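Local coordinates for protein protease Do-like 1, chloroplastic (Arabidopsis thaliana, PDB 3QO6) that acts as a serine protease required at high temperature and may help to degrade damaged proteins in the chloroplast, at residues B[80-83]-B[84-88]; B[239-242]-B[243-246]; B[211-214]-B[215-218]; B[19-22]-B[23-26]; B[317-321]-B[322-326]. All blocks are in the same frame, centred on the assembly; numbering follows the deposited sequence.

Contact 1 of 5, residues B[80-83]-B[84-88]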
loop_
_atom_site.group_PDB
_atom_site.type_symbol
_atom_site.label_atom_id
_atom_site.label_comp_id
_atom_site.label_asym_id
_atom_site.label_seq_id
_atom_site.Cartn_x
_atom_site.Cartn_y
_atom_site.Cartn_z
ATOM N N ARG B 80 5.662 -30.652 18.541
ATOM C CA ARG B 80 6.807 -31.534 18.718
ATOM C C ARG B 80 8.028 -30.737 19.154
ATOM O O ARG B 80 8.293 -29.656 18.621
ATOM C CB ARG B 80 7.126 -32.219 17.386
ATOM C CG ARG B 80 5.894 -32.610 16.564
ATOM C CD ARG B 80 6.251 -33.338 15.249
ATOM N NE ARG B 80 7.147 -34.494 15.430
ATOM C CZ ARG B 80 7.049 -35.388 16.416
ATOM N NH1 ARG B 80 6.092 -35.265 17.334
ATOM N NH2 ARG B 80 7.899 -36.414 16.483
ATOM N N VAL B 81 8.769 -31.263 20.116
ATOM C CA VAL B 81 9.979 -30.585 20.550
ATOM C C VAL B 81 11.200 -31.332 20.006
ATOM O O VAL B 81 11.262 -32.550 20.089
ATOM C CB VAL B 81 10.107 -30.507 22.108
ATOM C CG1 VAL B 81 8.918 -29.802 22.711
ATOM C CG2 VAL B 81 10.240 -31.876 22.683
ATOM N N THR B 82 12.158 -30.614 19.420
ATOM C CA THR B 82 13.375 -31.250 18.929
ATOM C C THR B 82 14.463 -30.922 19.930
ATOM O O THR B 82 14.622 -29.771 20.330
ATOM C CB THR B 82 13.847 -30.709 17.581
ATOM O OG1 THR B 82 12.824 -30.868 16.597
ATOM C CG2 THR B 82 15.074 -31.476 17.135
ATOM N N LEU B 83 15.217 -31.926 20.337
ATOM C CA LEU B 83 16.265 -31.694 21.301
ATOM C C LEU B 83 17.580 -31.412 20.590
ATOM O O LEU B 83 17.666 -31.524 19.361
ATOM C CB LEU B 83 16.388 -32.906 22.235
ATOM C CG LEU B 83 15.554 -32.831 23.521
ATOM C CD1 LEU B 83 14.162 -32.309 23.222
ATOM C CD2 LEU B 83 15.481 -34.200 24.157
ATOM N N ALA B 84 18.587 -31.036 21.377
ATOM C CA ALA B 84 19.916 -30.713 20.887
ATOM C C ALA B 84 20.343 -31.627 19.751
ATOM O O ALA B 84 20.514 -31.165 18.633
ATOM C CB ALA B 84 20.917 -30.792 22.037
ATOM N N ASP B 85 20.499 -32.920 20.048
ATOM C CA ASP B 85 20.924 -33.941 19.072
ATOM C C ASP B 85 20.013 -34.166 17.870
ATOM O O ASP B 85 20.287 -35.027 17.054
ATOM C CB ASP B 85 21.088 -35.282 19.759
ATOM C CG ASP B 85 19.810 -35.737 20.442
ATOM O OD1 ASP B 85 18.724 -35.536 19.861
ATOM O OD2 ASP B 85 19.890 -36.302 21.555
ATOM N N GLN B 86 18.923 -33.415 17.779
ATOM C CA GLN B 86 17.967 -33.521 16.675
ATOM C C GLN B 86 16.875 -34.591 16.791
ATOM O O GLN B 86 16.010 -34.698 15.914
ATOM C CB GLN B 86 18.706 -33.673 15.354
ATOM C CG GLN B 86 19.597 -32.484 15.056
ATOM C CD GLN B 86 18.874 -31.157 15.237
ATOM O OE1 GLN B 86 17.814 -30.923 14.646
ATOM N NE2 GLN B 86 19.449 -30.279 16.056
ATOM N N THR B 87 16.905 -35.374 17.866
ATOM C CA THR B 87 15.875 -36.376 18.082
ATOM C C THR B 87 14.590 -35.601 18.389
ATOM O O THR B 87 14.537 -34.864 19.362
ATOM C CB THR B 87 16.235 -37.284 19.274
ATOM O OG1 THR B 87 16.384 -36.491 20.457
ATOM C CG2 THR B 87 17.544 -38.033 18.999
ATOM N N THR B 88 13.565 -35.741 17.555
ATOM C CA THR B 88 12.309 -35.027 17.776
ATOM C C THR B 88 11.265 -35.854 18.535
ATOM O O THR B 88 11.098 -37.041 18.273
ATOM C CB THR B 88 11.695 -34.528 16.432
ATOM O OG1 THR B 88 10.414 -33.937 16.693
ATOM C CG2 THR B 88 11.537 -35.685 15.407
#
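Arg80 and Thr88 face each other across a tight beta-hairpin of the trypsin-like domain, in which strand 78-82 turns back into strand 88-97 of the first barrel. The Arg80 chain is bent at chi3 (52°), which brings one face of the guanidinium over the Thr88 hydroxyl, with NE 3.5 Å from OG1. The firmer partner of the group is Asp90, in a salt bridge through NH1. With a serine here, Asp90 would probably be left without its cationic mate and the Thr88 hydroxyl without its flat cover. Val81 contributes its carbonyl, which receives a CA-H...O contact from Thr88 (Val81 O to Thr88 CA 3.5 Å), while its side chain packs on Ile33 and Leu105. Thr82 and Thr88 then form an antiparallel non-hydrogen-bonded pair, with CA atoms 4.1 Å apart. Thr82 OG1 lies 3.8 Å from Thr88 CB. Its methyl CG2 is anti to the backbone N and meets the turn, 3.6 Å from Gln86 O. Leu83 holds the loop at both polar ends of its backbone. Its N donates almost straight to Thr87 O (3.2 Å, 173°), and its O receives Gln86 N at 2.8 Å, closing a type I turn from Leu83 to Gln86. The Leu83 side chain is buried against Val31, Phe89 and Ile107. Beyond it, Gln86, folded at chi2, returns NE2 to Ala84 O in a weak bond of 2.9 Å.

Contact 2 of 5, residues B[239-242]-B[243-246]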
loop_
_atom_site.group_PDB
_atom_site.type_symbol
_atom_site.label_atom_id
_atom_site.label_comp_id
_atom_site.label_asym_id
_atom_site.label_seq_id
_atom_site.Cartn_x
_atom_site.Cartn_y
_atom_site.Cartn_z
ATOM N N PHE B 239 -13.876 -3.041 32.974
ATOM C CA PHE B 239 -13.784 -1.600 32.988
ATOM C C PHE B 239 -13.531 -1.005 31.624
ATOM O O PHE B 239 -13.294 -1.710 30.626
ATOM C CB PHE B 239 -12.712 -1.109 33.957
ATOM C CG PHE B 239 -11.393 -1.739 33.762
ATOM C CD1 PHE B 239 -11.147 -3.010 34.236
ATOM C CD2 PHE B 239 -10.391 -1.070 33.103
ATOM C CE1 PHE B 239 -9.917 -3.600 34.059
ATOM C CE2 PHE B 239 -9.159 -1.648 32.921
ATOM C CZ PHE B 239 -8.918 -2.915 33.398
ATOM N N ALA B 240 -13.611 0.318 31.603
ATOM C CA ALA B 240 -13.399 1.082 30.398
ATOM C C ALA B 240 -11.907 1.285 30.238
ATOM O O ALA B 240 -11.204 1.506 31.216
ATOM C CB ALA B 240 -14.112 2.425 30.515
ATOM N N PRO B 241 -11.401 1.182 29.000
ATOM C CA PRO B 241 -9.967 1.370 28.733
ATOM C C PRO B 241 -9.580 2.841 28.924
ATOM O O PRO B 241 -10.397 3.734 28.701
ATOM C CB PRO B 241 -9.823 0.916 27.284
ATOM C CG PRO B 241 -10.919 -0.130 27.167
ATOM C CD PRO B 241 -12.068 0.565 27.842
ATOM N N ASP B 242 -8.342 3.076 29.348
ATOM C CA ASP B 242 -7.839 4.421 29.595
ATOM C C ASP B 242 -8.241 5.444 28.536
ATOM O O ASP B 242 -8.380 6.634 28.834
ATOM C CB ASP B 242 -6.314 4.378 29.716
ATOM C CG ASP B 242 -5.836 3.472 30.851
ATOM O OD1 ASP B 242 -6.153 3.774 32.023
ATOM O OD2 ASP B 242 -5.148 2.459 30.571
ATOM N N GLN B 243 -8.437 4.972 27.305
ATOM C CA GLN B 243 -8.812 5.820 26.163
ATOM C C GLN B 243 -10.246 6.380 26.112
ATOM O O GLN B 243 -10.452 7.583 26.300
ATOM C CB GLN B 243 -8.534 5.073 24.851
ATOM C CG GLN B 243 -7.172 5.370 24.221
ATOM C CD GLN B 243 -7.062 6.793 23.683
ATOM O OE1 GLN B 243 -7.001 7.764 24.447
ATOM N NE2 GLN B 243 -7.043 6.921 22.360
ATOM N N SER B 244 -11.226 5.520 25.830
ATOM C CA SER B 244 -12.628 5.946 25.732
ATOM C C SER B 244 -13.189 6.467 27.049
ATOM O O SER B 244 -14.397 6.478 27.255
ATOM C CB SER B 244 -13.513 4.792 25.224
ATOM O OG SER B 244 -13.618 3.738 26.173
ATOM N N VAL B 245 -12.303 6.901 27.935
ATOM C CA VAL B 245 -12.697 7.424 29.229
ATOM C C VAL B 245 -11.998 8.762 29.370
ATOM O O VAL B 245 -12.296 9.552 30.261
ATOM C CB VAL B 245 -12.229 6.484 30.369
ATOM C CG1 VAL B 245 -10.711 6.570 30.539
ATOM C CG2 VAL B 245 -12.930 6.843 31.659
ATOM N N GLU B 246 -11.065 8.992 28.454
ATOM C CA GLU B 246 -10.242 10.196 28.413
ATOM C C GLU B 246 -11.033 11.491 28.415
ATOM O O GLU B 246 -10.725 12.437 29.149
ATOM C CB GLU B 246 -9.354 10.160 27.162
ATOM C CG GLU B 246 -8.216 11.162 27.178
ATOM C CD GLU B 246 -7.290 10.959 28.370
ATOM O OE1 GLU B 246 -6.667 9.875 28.470
ATOM O OE2 GLU B 246 -7.194 11.881 29.213
#
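Val245 packs its branch point against the methyl of Ala240, CB to CB 4.5 Å, inside the loop that links strands 238-239 and 253-257 of the PDZ domain. The hydrocarbon base of Val245 also leans on backbone oxygen, with its CB 3.7 Å from Pro241 O. The place of CG1 is doubtful, because the model sets it too close to Asp242 O. Ser244 brings its hydroxyl near the proline ring: OG is 3.9 Å from Pro241 CD, put there by a chi1 of 68° that holds OG between the backbone N and the carbonyl carbon. These contacts are loose and van der Waals in kind. The bend itself is held by a backbone bond within 243-246, from Glu246 N to Gln243 O at 2.6 Å. Further out, Val245 continues onto Val250, and Ala240 packs on Leu256 while its backbone pairs with Leu254, so the loop is anchored to the neighbouring strand. Phe239, at the start of the stretch, makes backbone hydrogen bonds to the bound peptide, as expected of the strand that lines a PDZ groove. Asp242 in turn reaches the start of helix 297-304, where its OD1 accepts a hydrogen bond from the backbone N of Gly297.

Contact 3 of 5, residues B[211-214]-B[215-218]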
loop_
_atom_site.group_PDB
_atom_site.type_symbol
_atom_site.label_atom_id
_atom_site.label_comp_id
_atom_site.label_asym_id
_atom_site.label_seq_id
_atom_site.Cartn_x
_atom_site.Cartn_y
_atom_site.Cartn_z
ATOM N N SER B 211 12.099 -10.122 28.599
ATOM C CA SER B 211 12.073 -11.485 29.120
ATOM C C SER B 211 11.236 -11.508 30.398
ATOM O O SER B 211 11.305 -10.562 31.208
ATOM C CB SER B 211 13.475 -11.956 29.444
ATOM O OG SER B 211 14.264 -11.940 28.282
ATOM N N ILE B 212 10.432 -12.558 30.564
ATOM C CA ILE B 212 9.623 -12.683 31.775
ATOM C C ILE B 212 10.691 -13.117 32.777
ATOM O O ILE B 212 11.462 -14.047 32.490
ATOM C CB ILE B 212 8.545 -13.815 31.682
ATOM C CG1 ILE B 212 7.570 -13.580 30.518
ATOM C CG2 ILE B 212 7.758 -13.853 32.978
ATOM C CD1 ILE B 212 6.833 -12.277 30.611
ATOM N N PRO B 213 10.768 -12.448 33.946
ATOM C CA PRO B 213 11.781 -12.810 34.944
ATOM C C PRO B 213 11.601 -14.202 35.541
ATOM O O PRO B 213 10.497 -14.638 35.870
ATOM C CB PRO B 213 11.669 -11.700 35.975
ATOM C CG PRO B 213 10.195 -11.333 35.909
ATOM C CD PRO B 213 9.867 -11.388 34.450
ATOM N N VAL B 214 12.720 -14.889 35.668
ATOM C CA VAL B 214 12.766 -16.231 36.204
ATOM C C VAL B 214 11.992 -16.435 37.505
ATOM O O VAL B 214 11.320 -17.451 37.680
ATOM C CB VAL B 214 14.229 -16.642 36.411
ATOM C CG1 VAL B 214 14.863 -15.752 37.453
ATOM C CG2 VAL B 214 14.322 -18.110 36.757
ATOM N N ASP B 215 12.080 -15.481 38.419
ATOM C CA ASP B 215 11.383 -15.626 39.680
ATOM C C ASP B 215 9.882 -15.855 39.495
ATOM O O ASP B 215 9.303 -16.761 40.115
ATOM C CB ASP B 215 11.651 -14.417 40.589
ATOM C CG ASP B 215 13.089 -14.398 41.113
ATOM O OD1 ASP B 215 13.893 -15.298 40.736
ATOM O OD2 ASP B 215 13.414 -13.480 41.906
ATOM N N THR B 216 9.234 -15.077 38.637
ATOM C CA THR B 216 7.824 -15.320 38.489
ATOM C C THR B 216 7.613 -16.604 37.669
ATOM O O THR B 216 6.592 -17.275 37.799
ATOM C CB THR B 216 7.069 -14.050 37.927
ATOM O OG1 THR B 216 6.594 -14.279 36.602
ATOM C CG2 THR B 216 7.962 -12.845 37.968
ATOM N N VAL B 217 8.607 -16.987 36.882
ATOM C CA VAL B 217 8.500 -18.188 36.070
ATOM C C VAL B 217 8.477 -19.447 36.924
ATOM O O VAL B 217 7.580 -20.277 36.798
ATOM C CB VAL B 217 9.674 -18.270 35.046
ATOM C CG1 VAL B 217 9.811 -19.675 34.463
ATOM C CG2 VAL B 217 9.413 -17.305 33.929
ATOM N N GLY B 218 9.472 -19.575 37.795
ATOM C CA GLY B 218 9.576 -20.738 38.655
ATOM C C GLY B 218 8.313 -21.068 39.433
ATOM O O GLY B 218 7.956 -22.241 39.556
#
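Pro213 O accepts from Val217 N (3.2 Å), and Val214 O accepts from Gly218 N (2.8 Å, N-H...O angle 170°), so the chain passes directly from strand 209-213 into helix 214-227, the helix that follows the last strand of the protease's second barrel, with Pro213 at the N-cap. Over this first turn four side chains meet. Thr216 CG2 presses on the proline ring, 3.4 Å from Pro213 CG, while Thr216 OG1 lies 3.8 Å from Ile212 CG2. The same Ile212 methyl touches Val217 CG2 at 3.9 Å, the two side chains crossing at about a right angle. Val217 chi1, 164°, turns CG2 beside its own backbone N, which brings it to within 3.5 Å of Pro213 O. A glycine in place of Thr216 would probably open a gap beside the Pro213 ring and leave Ile212 CG2 with Val217 alone across the turn. Ile212 lies near the catalytic centre, its side chain about 5 Å from that of Asp101, predicted to belong to the charge relay. Asp215 OD1 is bonded to Ser122 N, and the same oxygen also sits 3.5 Å from Val214 CG1.

Contact 4 of 5, residues B[19-22]-B[23-26]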
loop_
_atom_site.group_PDB
_atom_site.type_symbol
_atom_site.label_atom_id
_atom_site.label_comp_id
_atom_site.label_asym_id
_atom_site.label_seq_id
_atom_site.Cartn_x
_atom_site.Cartn_y
_atom_site.Cartn_z
ATOM N N THR B 19 32.146 -16.722 27.270
ATOM C CA THR B 19 30.862 -16.913 26.618
ATOM C C THR B 19 30.906 -18.174 25.752
ATOM O O THR B 19 29.903 -18.888 25.663
ATOM C CB THR B 19 30.332 -15.635 25.829
ATOM O OG1 THR B 19 30.478 -15.839 24.436
ATOM C CG2 THR B 19 31.042 -14.371 26.231
ATOM N N VAL B 20 32.050 -18.485 25.142
ATOM C CA VAL B 20 32.139 -19.720 24.357
ATOM C C VAL B 20 31.705 -20.906 25.239
ATOM O O VAL B 20 30.899 -21.772 24.837
ATOM C CB VAL B 20 33.576 -20.018 23.900
ATOM C CG1 VAL B 20 33.675 -21.488 23.374
ATOM C CG2 VAL B 20 33.974 -19.030 22.841
ATOM N N ARG B 21 32.260 -20.921 26.446
ATOM C CA ARG B 21 31.969 -21.950 27.416
ATOM C C ARG B 21 30.502 -21.951 27.825
ATOM O O ARG B 21 29.812 -22.984 27.723
ATOM C CB ARG B 21 32.859 -21.769 28.653
ATOM C CG ARG B 21 34.277 -22.353 28.483
ATOM C CD ARG B 21 35.232 -22.016 29.642
ATOM N NE ARG B 21 36.573 -22.526 29.350
ATOM C CZ ARG B 21 37.665 -22.275 30.069
ATOM N NH1 ARG B 21 37.607 -21.505 31.155
ATOM N NH2 ARG B 21 38.826 -22.802 29.689
ATOM N N LEU B 22 30.028 -20.797 28.285
ATOM C CA LEU B 22 28.651 -20.676 28.710
ATOM C C LEU B 22 27.730 -21.255 27.657
ATOM O O LEU B 22 26.780 -21.961 27.970
ATOM C CB LEU B 22 28.325 -19.221 28.952
ATOM C CG LEU B 22 26.923 -18.904 29.435
ATOM C CD1 LEU B 22 26.956 -17.545 30.137
ATOM C CD2 LEU B 22 25.938 -18.918 28.246
ATOM N N PHE B 23 28.024 -20.981 26.394
ATOM C CA PHE B 23 27.183 -21.512 25.327
ATOM C C PHE B 23 27.244 -23.025 25.216
ATOM O O PHE B 23 26.206 -23.667 25.127
ATOM C CB PHE B 23 27.545 -20.922 23.956
ATOM C CG PHE B 23 26.671 -21.429 22.846
ATOM C CD1 PHE B 23 25.359 -20.984 22.721
ATOM C CD2 PHE B 23 27.142 -22.392 21.960
ATOM C CE1 PHE B 23 24.523 -21.500 21.724
ATOM C CE2 PHE B 23 26.319 -22.911 20.967
ATOM C CZ PHE B 23 25.006 -22.468 20.851
ATOM N N GLN B 24 28.442 -23.608 25.203
ATOM C CA GLN B 24 28.507 -25.056 25.078
ATOM C C GLN B 24 27.874 -25.744 26.275
ATOM O O GLN B 24 27.183 -26.748 26.106
ATOM C CB GLN B 24 29.939 -25.549 24.849
ATOM C CG GLN B 24 30.956 -25.008 25.791
ATOM C CD GLN B 24 32.380 -25.483 25.453
ATOM O OE1 GLN B 24 32.879 -25.276 24.332
ATOM N NE2 GLN B 24 33.042 -26.117 26.432
ATOM N N GLU B 25 28.061 -25.200 27.470
ATOM C CA GLU B 25 27.461 -25.814 28.651
ATOM C C GLU B 25 25.928 -25.831 28.631
ATOM O O GLU B 25 25.301 -26.834 29.022
ATOM C CB GLU B 25 27.877 -25.093 29.927
ATOM C CG GLU B 25 29.322 -25.169 30.309
ATOM C CD GLU B 25 29.557 -24.481 31.650
ATOM O OE1 GLU B 25 30.488 -23.639 31.744
ATOM O OE2 GLU B 25 28.803 -24.784 32.612
ATOM N N ASN B 26 25.328 -24.733 28.170
ATOM C CA ASN B 26 23.881 -24.600 28.179
ATOM C C ASN B 26 23.086 -24.841 26.926
ATOM O O ASN B 26 21.887 -25.051 27.017
ATOM C CB ASN B 26 23.503 -23.232 28.724
ATOM C CG ASN B 26 24.070 -22.985 30.097
ATOM O OD1 ASN B 26 23.488 -23.371 31.107
ATOM N ND2 ASN B 26 25.231 -22.353 30.140
#
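Leu22 and Asn26 make the close part of this contact: Leu22 O takes two bonds from Asn26, one from the backbone N at 3.1 Å and one from ND2 at 2.7 Å. The ND2 bond is fairly straight (161°), and the oxygen lies in the plane of the Asn26 amide, which fixes its rotation. With CG anti to its own carbonyl carbon (chi1 -57°), Asn26 folds ND2 back over the preceding turn, where the Leu22 CG is 3.9 Å away. Its OD1 is held in turn by Arg115 NH1. Phe23 sets CB 3.6 Å from Thr19 O. All of this belongs to the last turns of helix 14-26, whose backbone bonds run regularly, Glu25 N to Arg21 O being the straightest. The helix rests on strand 130-135, with Leu22 against Phe132 and Phe23 against Ile134, and Phe23 also packs on Val127 of the second subunit. Gln24 is close at its base, where chi1 49° sets CG between backbone N and carbonyl carbon, 3.0 Å from Arg21 O. Its end is looser, crossing Val20 obliquely with OE1 4.0 Å from CG1, and at the exposed edge the opposite charges of Arg21 NE and Glu25 OE1 stay 6.6 Å apart.

Contact 5 of 5, residues B[317-321]-B[322-326]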
loop_
_atom_site.group_PDB
_atom_site.type_symbol
_atom_site.label_atom_id
_atom_site.label_comp_id
_atom_site.label_asym_id
_atom_site.label_seq_id
_atom_site.Cartn_x
_atom_site.Cartn_y
_atom_site.Cartn_z
ATOM N N VAL B 317 -14.520 3.832 45.808
ATOM C CA VAL B 317 -15.093 4.264 44.542
ATOM C C VAL B 317 -15.650 5.679 44.628
ATOM O O VAL B 317 -15.843 6.220 45.711
ATOM C CB VAL B 317 -16.265 3.356 44.094
ATOM C CG1 VAL B 317 -15.826 1.917 44.081
ATOM C CG2 VAL B 317 -17.476 3.549 45.014
ATOM N N LEU B 318 -15.892 6.277 43.468
ATOM C CA LEU B 318 -16.490 7.593 43.396
ATOM C C LEU B 318 -17.845 7.297 42.789
ATOM O O LEU B 318 -17.972 7.096 41.584
ATOM C CB LEU B 318 -15.691 8.526 42.486
ATOM C CG LEU B 318 -16.412 9.795 42.008
ATOM C CD1 LEU B 318 -17.040 10.516 43.180
ATOM C CD2 LEU B 318 -15.435 10.704 41.303
ATOM N N ARG B 319 -18.847 7.213 43.651
ATOM C CA ARG B 319 -20.207 6.947 43.230
ATOM C C ARG B 319 -20.828 8.303 42.920
ATOM O O ARG B 319 -20.104 9.283 42.741
ATOM C CB ARG B 319 -20.958 6.227 44.354
ATOM C CG ARG B 319 -22.334 5.714 43.976
ATOM C CD ARG B 319 -22.817 4.645 44.948
ATOM N NE ARG B 319 -22.047 3.404 44.842
ATOM C CZ ARG B 319 -22.374 2.261 45.446
ATOM N NH1 ARG B 319 -23.460 2.196 46.207
ATOM N NH2 ARG B 319 -21.627 1.176 45.277
ATOM N N GLY B 320 -22.152 8.371 42.852
ATOM C CA GLY B 320 -22.808 9.633 42.544
ATOM C C GLY B 320 -22.336 10.873 43.297
ATOM O O GLY B 320 -23.010 11.332 44.227
ATOM N N ASP B 321 -21.180 11.415 42.906
ATOM C CA ASP B 321 -20.615 12.634 43.514
ATOM C C ASP B 321 -20.140 12.589 44.971
ATOM O O ASP B 321 -19.808 13.627 45.547
ATOM C CB ASP B 321 -21.600 13.803 43.352
ATOM C CG ASP B 321 -21.834 14.174 41.888
ATOM O OD1 ASP B 321 -20.914 14.745 41.252
ATOM O OD2 ASP B 321 -22.938 13.883 41.373
ATOM N N HIS B 322 -20.106 11.403 45.562
ATOM C CA HIS B 322 -19.641 11.254 46.936
ATOM C C HIS B 322 -18.762 10.024 46.982
ATOM O O HIS B 322 -19.033 9.052 46.286
ATOM C CB HIS B 322 -20.809 11.059 47.891
ATOM C CG HIS B 322 -21.627 9.843 47.596
ATOM N ND1 HIS B 322 -22.622 9.828 46.642
ATOM C CD2 HIS B 322 -21.592 8.595 48.121
ATOM C CE1 HIS B 322 -23.168 8.625 46.596
ATOM N NE2 HIS B 322 -22.561 7.859 47.484
ATOM N N LYS B 323 -17.721 10.056 47.804
ATOM C CA LYS B 323 -16.829 8.916 47.895
ATOM C C LYS B 323 -17.509 7.686 48.496
ATOM O O LYS B 323 -18.695 7.715 48.838
ATOM C CB LYS B 323 -15.580 9.278 48.697
ATOM C CG LYS B 323 -14.280 8.826 48.026
ATOM C CD LYS B 323 -14.281 9.203 46.539
ATOM C CE LYS B 323 -12.979 8.852 45.827
ATOM N NZ LYS B 323 -11.877 9.822 46.101
ATOM N N GLU B 324 -16.746 6.601 48.595
ATOM C CA GLU B 324 -17.214 5.321 49.128
ATOM C C GLU B 324 -16.031 4.466 49.526
ATOM O O GLU B 324 -14.868 4.828 49.327
ATOM C CB GLU B 324 -17.995 4.536 48.083
ATOM C CG GLU B 324 -19.371 5.055 47.790
ATOM C CD GLU B 324 -20.339 4.729 48.885
ATOM O OE1 GLU B 324 -20.472 3.530 49.222
ATOM O OE2 GLU B 324 -20.968 5.675 49.401
ATOM N N LYS B 325 -16.351 3.301 50.057
ATOM C CA LYS B 325 -15.354 2.352 50.504
ATOM C C LYS B 325 -16.166 1.074 50.479
ATOM O O LYS B 325 -17.285 1.061 50.976
ATOM C CB LYS B 325 -14.920 2.720 51.925
ATOM C CG LYS B 325 -13.753 1.937 52.505
ATOM C CD LYS B 325 -13.300 2.563 53.846
ATOM C CE LYS B 325 -12.228 1.721 54.545
ATOM N NZ LYS B 325 -11.465 2.500 55.559
ATOM N N ILE B 326 -15.643 0.023 49.857
ATOM C CA ILE B 326 -16.371 -1.243 49.777
ATOM C C ILE B 326 -15.408 -2.409 49.896
ATOM O O ILE B 326 -14.349 -2.430 49.272
ATOM C CB ILE B 326 -17.159 -1.355 48.444
ATOM C CG1 ILE B 326 -18.162 -0.204 48.358
ATOM C CG2 ILE B 326 -17.882 -2.697 48.355
ATOM C CD1 ILE B 326 -19.075 -0.253 47.173
#
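The beta-hairpin joining strands 312-318 and 326-332 of the PDZ domain turns at residues 319-322, where Arg319 and His322 meet. Arg319 N donates to His322 O at 3.2 Å (137°), closing the turn. The two side chains lie side by side and point the same way. Arg319 CB makes an off-centre CH-pi contact with the imidazole, 4.2 Å from the ring centroid, while the guanidinium and ring planes are turned 75° apart. At the ring edge ND1 donates to Gly320 O (2.9 Å), although the donor stands above the carbonyl plane, and this bond limits how the ring can turn. Further along, Glu324 places OE1 over one face of the Arg319 guanidinium, 4.4 Å from NH1, so the attraction is one of charge with no N-H aimed at the oxygen. The salt bridge of Arg319 is with Asp284, through NH2, which also lies 3.5 Å from Ile326 CD1. On the strand side, Lys323 folds its chain against the backbone, CD 3.5 Å from Val317 O. Leu318 packs on Arg279 of the third subunit. Val317 CG2, set between its backbone N and carbonyl carbon (chi1 -53° for CG1), meets Glu324 CB at 3.3 Å.

In the fold
Contacts 1 and 3 belong to the protease domain, contacts 2 and 5 to the PDZ domain; contact 4 sits on the N-terminal helix, packed against a protease-domain strand. Contact 3 lies nearest the chain's centre, about 9 Å from it, has no exposed residue among those touching, and joins apolar packing to a helix start. Contacts 1, 4 and 5 mix buried and exposed residues; contact 2 is mostly exposed and loosely packed. The two hairpins, contacts 1 and 5, have centres about 58 Å apart: contact 1 is mostly backbone bonds and threonine packing, contact 5 richer in charge and aromatic contact. Contact 4 is carried by an asparagine doubling a backbone bond. Contacts 4 and 5 both border other subunits.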